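Local coordinates for virulent strain associated lipoprotein (Borreliella spielmanii A14S, PDB 6FZZ) that is a predicted outer-surface lipoprotein of the PFam54 family that probably binds glutathione, as its Lyme disease relative BBE31 does, and may aid host colonization, at residues Leu25-Arg33 with Asp120-Lys130. Numbering follows the deposited sequence.
Sequences LIEKANTDR and DYTIIHLYPKK
I26 and R33, two turns apart on one side of helix 15-41, meet opposite ends of 120-130 and illustrate how a helix-helix interface can border an apolar centre (I26, A29, I123, L126) with polar contacts at both ends. The short axes come within 9.8 Å at 123° between their directions, so the helices cross steeply, on the antiparallel side of perpendicular. At one end, the branches of buried I26 divide the work: CD1 reaches L126 CB (4.1 Å), while CG2, anti to the backbone N, meets Y127 at its CA (3.9 Å) and at its ring edge. Beside them E27 OE2 and K130 NZ, 4.5 Å apart, stop short of a salt bridge, and water joins E27 OE1 to Y127 OH. Midway, A29 CB abuts I123 CD1 at 3.6 Å, and the N30 amide lies stacked over one face of the Y127 ring, the planes 16° apart. At the other end R33, extended from CG to NE, forms a salt bridge with D120; its NH2 donates to the syn lone pair of D120 OD2 (2.9 Å), which lies 22° out of the guanidinium plane. I124 CG2 sits over a guanidinium face, and E37 takes NH1. Shared between two acidic partners, the R33 charge is probably well compensated.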
loop_
_atom_site.group_PDB
_atom_site.type_symbol
_atom_site.label_atom_id
_atom_site.label_comp_id
_atom_site.label_asym_id
_atom_site.label_seq_id
_atom_site.Cartn_x
_atom_site.Cartn_y
_atom_site.Cartn_z
ATOM N N LEU A 25 7.467 -8.561 14.498
ATOM C CA LEU A 25 7.033 -7.612 13.430
ATOM C C LEU A 25 7.136 -8.207 12.003
ATOM O O LEU A 25 6.227 -8.084 11.174
ATOM C CB LEU A 25 7.902 -6.359 13.507
ATOM C CG LEU A 25 7.554 -5.374 14.612
ATOM C CD1 LEU A 25 8.726 -4.412 14.908
ATOM C CD2 LEU A 25 6.298 -4.603 14.164
ATOM N N ILE A 26 8.287 -8.816 11.740
ATOM C CA ILE A 26 8.632 -9.369 10.446
ATOM C C ILE A 26 7.740 -10.570 10.168
ATOM O O ILE A 26 7.132 -10.683 9.078
ATOM C CB ILE A 26 10.122 -9.732 10.360
ATOM C CG1 ILE A 26 10.943 -8.442 10.433
ATOM C CG2 ILE A 26 10.399 -10.579 9.152
ATOM C CD1 ILE A 26 12.412 -8.702 10.695
ATOM N N GLU A 27 7.572 -11.435 11.177
ATOM C CA GLU A 27 6.731 -12.599 10.955
ATOM C C GLU A 27 5.302 -12.195 10.773
ATOM O O GLU A 27 4.600 -12.752 9.937
ATOM C CB GLU A 27 6.982 -13.728 12.018
ATOM C CG GLU A 27 8.463 -14.179 11.974
ATOM C CD GLU A 27 8.765 -15.491 12.738
ATOM O OE1 GLU A 27 7.882 -16.383 12.690
ATOM O OE2 GLU A 27 9.875 -15.643 13.364
ATOM N N LYS A 28 4.831 -11.187 11.491
ATOM C CA LYS A 28 3.462 -10.781 11.360
ATOM C C LYS A 28 3.169 -10.051 10.003
ATOM O O LYS A 28 2.083 -10.199 9.379
ATOM C CB LYS A 28 3.119 -9.877 12.545
ATOM C CG LYS A 28 1.931 -8.922 12.366
ATOM C CD LYS A 28 0.584 -9.630 12.300
ATOM C CE LYS A 28 -0.527 -8.609 12.466
ATOM N NZ LYS A 28 -1.854 -9.144 12.063
ATOM N N ALA A 29 4.144 -9.270 9.551
ATOM C CA ALA A 29 4.044 -8.591 8.233
ATOM C C ALA A 29 3.985 -9.613 7.077
ATOM O O ALA A 29 3.222 -9.423 6.078
ATOM C CB ALA A 29 5.241 -7.671 8.034
ATOM N N ASN A 30 4.786 -10.643 7.233
ATOM C CA ASN A 30 4.798 -11.754 6.278
ATOM C C ASN A 30 3.466 -12.502 6.200
ATOM O O ASN A 30 2.937 -12.797 5.085
ATOM C CB ASN A 30 5.967 -12.705 6.505
ATOM C CG ASN A 30 6.132 -13.691 5.345
ATOM O OD1 ASN A 30 6.423 -13.275 4.249
ATOM N ND2 ASN A 30 5.836 -14.958 5.572
ATOM N N THR A 31 2.828 -12.703 7.349
ATOM C CA THR A 31 1.448 -13.238 7.338
ATOM C C THR A 31 0.444 -12.360 6.611
ATOM O O THR A 31 -0.374 -12.864 5.805
ATOM C CB THR A 31 0.919 -13.490 8.786
ATOM O OG1 THR A 31 1.712 -14.509 9.294
ATOM C CG2 THR A 31 -0.524 -13.961 8.793
ATOM N N ASP A 32 0.472 -11.056 6.880
ATOM C CA ASP A 32 -0.360 -10.139 6.101
ATOM C C ASP A 32 -0.083 -10.256 4.618
ATOM O O ASP A 32 -1.033 -10.363 3.860
ATOM C CB ASP A 32 -0.218 -8.678 6.524
ATOM C CG ASP A 32 -0.764 -8.432 7.927
ATOM O OD1 ASP A 32 -1.598 -9.232 8.399
ATOM O OD2 ASP A 32 -0.350 -7.449 8.568
ATOM N N ARG A 33 1.185 -10.259 4.198
ATOM C CA ARG A 33 1.485 -10.389 2.774
ATOM C C ARG A 33 0.799 -11.609 2.176
ATOM O O ARG A 33 0.319 -11.559 1.028
ATOM C CB ARG A 33 2.991 -10.497 2.492
ATOM C CG ARG A 33 3.225 -10.617 1.012
ATOM C CD ARG A 33 4.676 -10.684 0.625
ATOM N NE ARG A 33 4.951 -10.262 -0.772
ATOM C CZ ARG A 33 5.514 -11.013 -1.740
ATOM N NH1 ARG A 33 5.771 -12.313 -1.550
ATOM N NH2 ARG A 33 5.844 -10.454 -2.929
ATOM N N ASP A 120 6.311 -4.205 0.735
ATOM C CA ASP A 120 6.385 -5.621 0.265
ATOM C C ASP A 120 7.826 -6.053 0.034
ATOM O O ASP A 120 8.248 -7.130 0.474
ATOM C CB ASP A 120 5.620 -5.744 -1.036
ATOM C CG ASP A 120 5.400 -7.209 -1.425
ATOM O OD1 ASP A 120 4.653 -7.912 -0.733
ATOM O OD2 ASP A 120 6.087 -7.664 -2.310
ATOM N N TYR A 121 8.599 -5.207 -0.658
ATOM C CA TYR A 121 9.996 -5.469 -0.940
ATOM C C TYR A 121 10.804 -5.573 0.321
ATOM O O TYR A 121 11.655 -6.439 0.458
ATOM C CB TYR A 121 10.587 -4.389 -1.870
ATOM C CG TYR A 121 11.960 -4.727 -2.387
ATOM C CD1 TYR A 121 12.123 -5.450 -3.549
ATOM C CD2 TYR A 121 13.087 -4.310 -1.717
ATOM C CE1 TYR A 121 13.401 -5.765 -4.052
ATOM C CE2 TYR A 121 14.379 -4.629 -2.159
ATOM C CZ TYR A 121 14.546 -5.342 -3.352
ATOM O OH TYR A 121 15.850 -5.634 -3.831
ATOM N N THR A 122 10.548 -4.670 1.264
ATOM C CA THR A 122 11.237 -4.737 2.507
ATOM C C THR A 122 10.899 -6.051 3.259
ATOM O O THR A 122 11.792 -6.644 3.843
ATOM C CB THR A 122 10.930 -3.486 3.378
ATOM O OG1 THR A 122 11.270 -2.302 2.621
ATOM C CG2 THR A 122 11.766 -3.489 4.643
ATOM N N ILE A 123 9.637 -6.486 3.223
ATOM C CA ILE A 123 9.271 -7.690 3.940
ATOM C C ILE A 123 9.965 -8.925 3.332
ATOM O O ILE A 123 10.602 -9.681 4.086
ATOM C CB ILE A 123 7.755 -7.884 4.033
ATOM C CG1 ILE A 123 7.159 -6.764 4.845
ATOM C CG2 ILE A 123 7.484 -9.231 4.676
ATOM C CD1 ILE A 123 5.651 -6.604 4.650
ATOM N N ILE A 124 9.958 -9.048 1.986
ATOM C CA ILE A 124 10.649 -10.186 1.360
ATOM C C ILE A 124 12.150 -10.143 1.532
ATOM O O ILE A 124 12.803 -11.178 1.542
ATOM C CB ILE A 124 10.250 -10.415 -0.101
ATOM C CG1 ILE A 124 10.676 -9.276 -1.000
ATOM C CG2 ILE A 124 8.731 -10.544 -0.209
ATOM C CD1 ILE A 124 10.015 -9.374 -2.356
ATOM N N HIS A 125 12.697 -8.943 1.700
ATOM C CA HIS A 125 14.074 -8.828 2.028
ATOM C C HIS A 125 14.443 -9.342 3.421
ATOM O O HIS A 125 15.512 -9.975 3.639
ATOM C CB HIS A 125 14.450 -7.376 1.984
ATOM C CG HIS A 125 15.861 -7.144 2.281
ATOM N ND1 HIS A 125 16.868 -7.487 1.399
ATOM C CD2 HIS A 125 16.465 -6.585 3.346
ATOM C CE1 HIS A 125 18.034 -7.207 1.942
ATOM N NE2 HIS A 125 17.818 -6.606 3.094
ATOM N N LEU A 126 13.616 -9.004 4.391
ATOM C CA LEU A 126 13.944 -9.317 5.785
ATOM C C LEU A 126 13.593 -10.749 6.206
ATOM O O LEU A 126 14.309 -11.361 7.048
ATOM C CB LEU A 126 13.236 -8.294 6.714
ATOM C CG LEU A 126 13.727 -6.848 6.710
ATOM C CD1 LEU A 126 12.862 -5.972 7.614
ATOM C CD2 LEU A 126 15.146 -6.752 7.223
ATOM N N TYR A 127 12.478 -11.248 5.690
ATOM C CA TYR A 127 11.905 -12.513 6.086
ATOM C C TYR A 127 12.929 -13.685 6.028
ATOM O O TYR A 127 13.132 -14.370 7.086
ATOM C CB TYR A 127 10.538 -12.780 5.464
ATOM C CG TYR A 127 9.926 -14.074 6.008
ATOM C CD1 TYR A 127 9.241 -14.097 7.233
ATOM C CD2 TYR A 127 10.086 -15.287 5.331
ATOM C CE1 TYR A 127 8.716 -15.284 7.761
ATOM C CE2 TYR A 127 9.559 -16.491 5.851
ATOM C CZ TYR A 127 8.864 -16.481 7.063
ATOM O OH TYR A 127 8.414 -17.663 7.620
ATOM N N PRO A 128 13.660 -13.816 4.911
ATOM C CA PRO A 128 14.623 -14.939 4.767
ATOM C C PRO A 128 15.772 -14.789 5.652
ATOM O O PRO A 128 16.492 -15.754 5.886
ATOM C CB PRO A 128 15.058 -14.871 3.294
ATOM C CG PRO A 128 13.984 -14.076 2.615
ATOM C CD PRO A 128 13.434 -13.116 3.621
ATOM N N LYS A 129 16.003 -13.569 6.136
ATOM C CA LYS A 129 17.113 -13.293 6.991
ATOM C C LYS A 129 16.826 -13.212 8.505
ATOM O O LYS A 129 17.711 -12.857 9.298
ATOM C CB LYS A 129 17.749 -11.943 6.598
ATOM C CG LYS A 129 18.090 -11.834 5.104
ATOM C CD LYS A 129 18.499 -10.410 4.812
ATOM C CE LYS A 129 19.012 -10.239 3.375
ATOM N NZ LYS A 129 17.932 -10.512 2.391
ATOM N N LYS A 130 15.601 -13.481 8.887
ATOM C CA LYS A 130 15.155 -13.112 10.209
ATOM C C LYS A 130 15.841 -13.955 11.333
ATOM O O LYS A 130 15.907 -13.531 12.462
ATOM C CB LYS A 130 13.652 -13.307 10.286
ATOM C CG LYS A 130 13.251 -14.741 10.343
ATOM C CD LYS A 130 11.788 -14.966 10.172
ATOM C CE LYS A 130 11.462 -16.394 10.627
ATOM N NZ LYS A 130 11.363 -17.345 9.512
HETATM O O HOH W 1 6.594 -16.687 10.140
#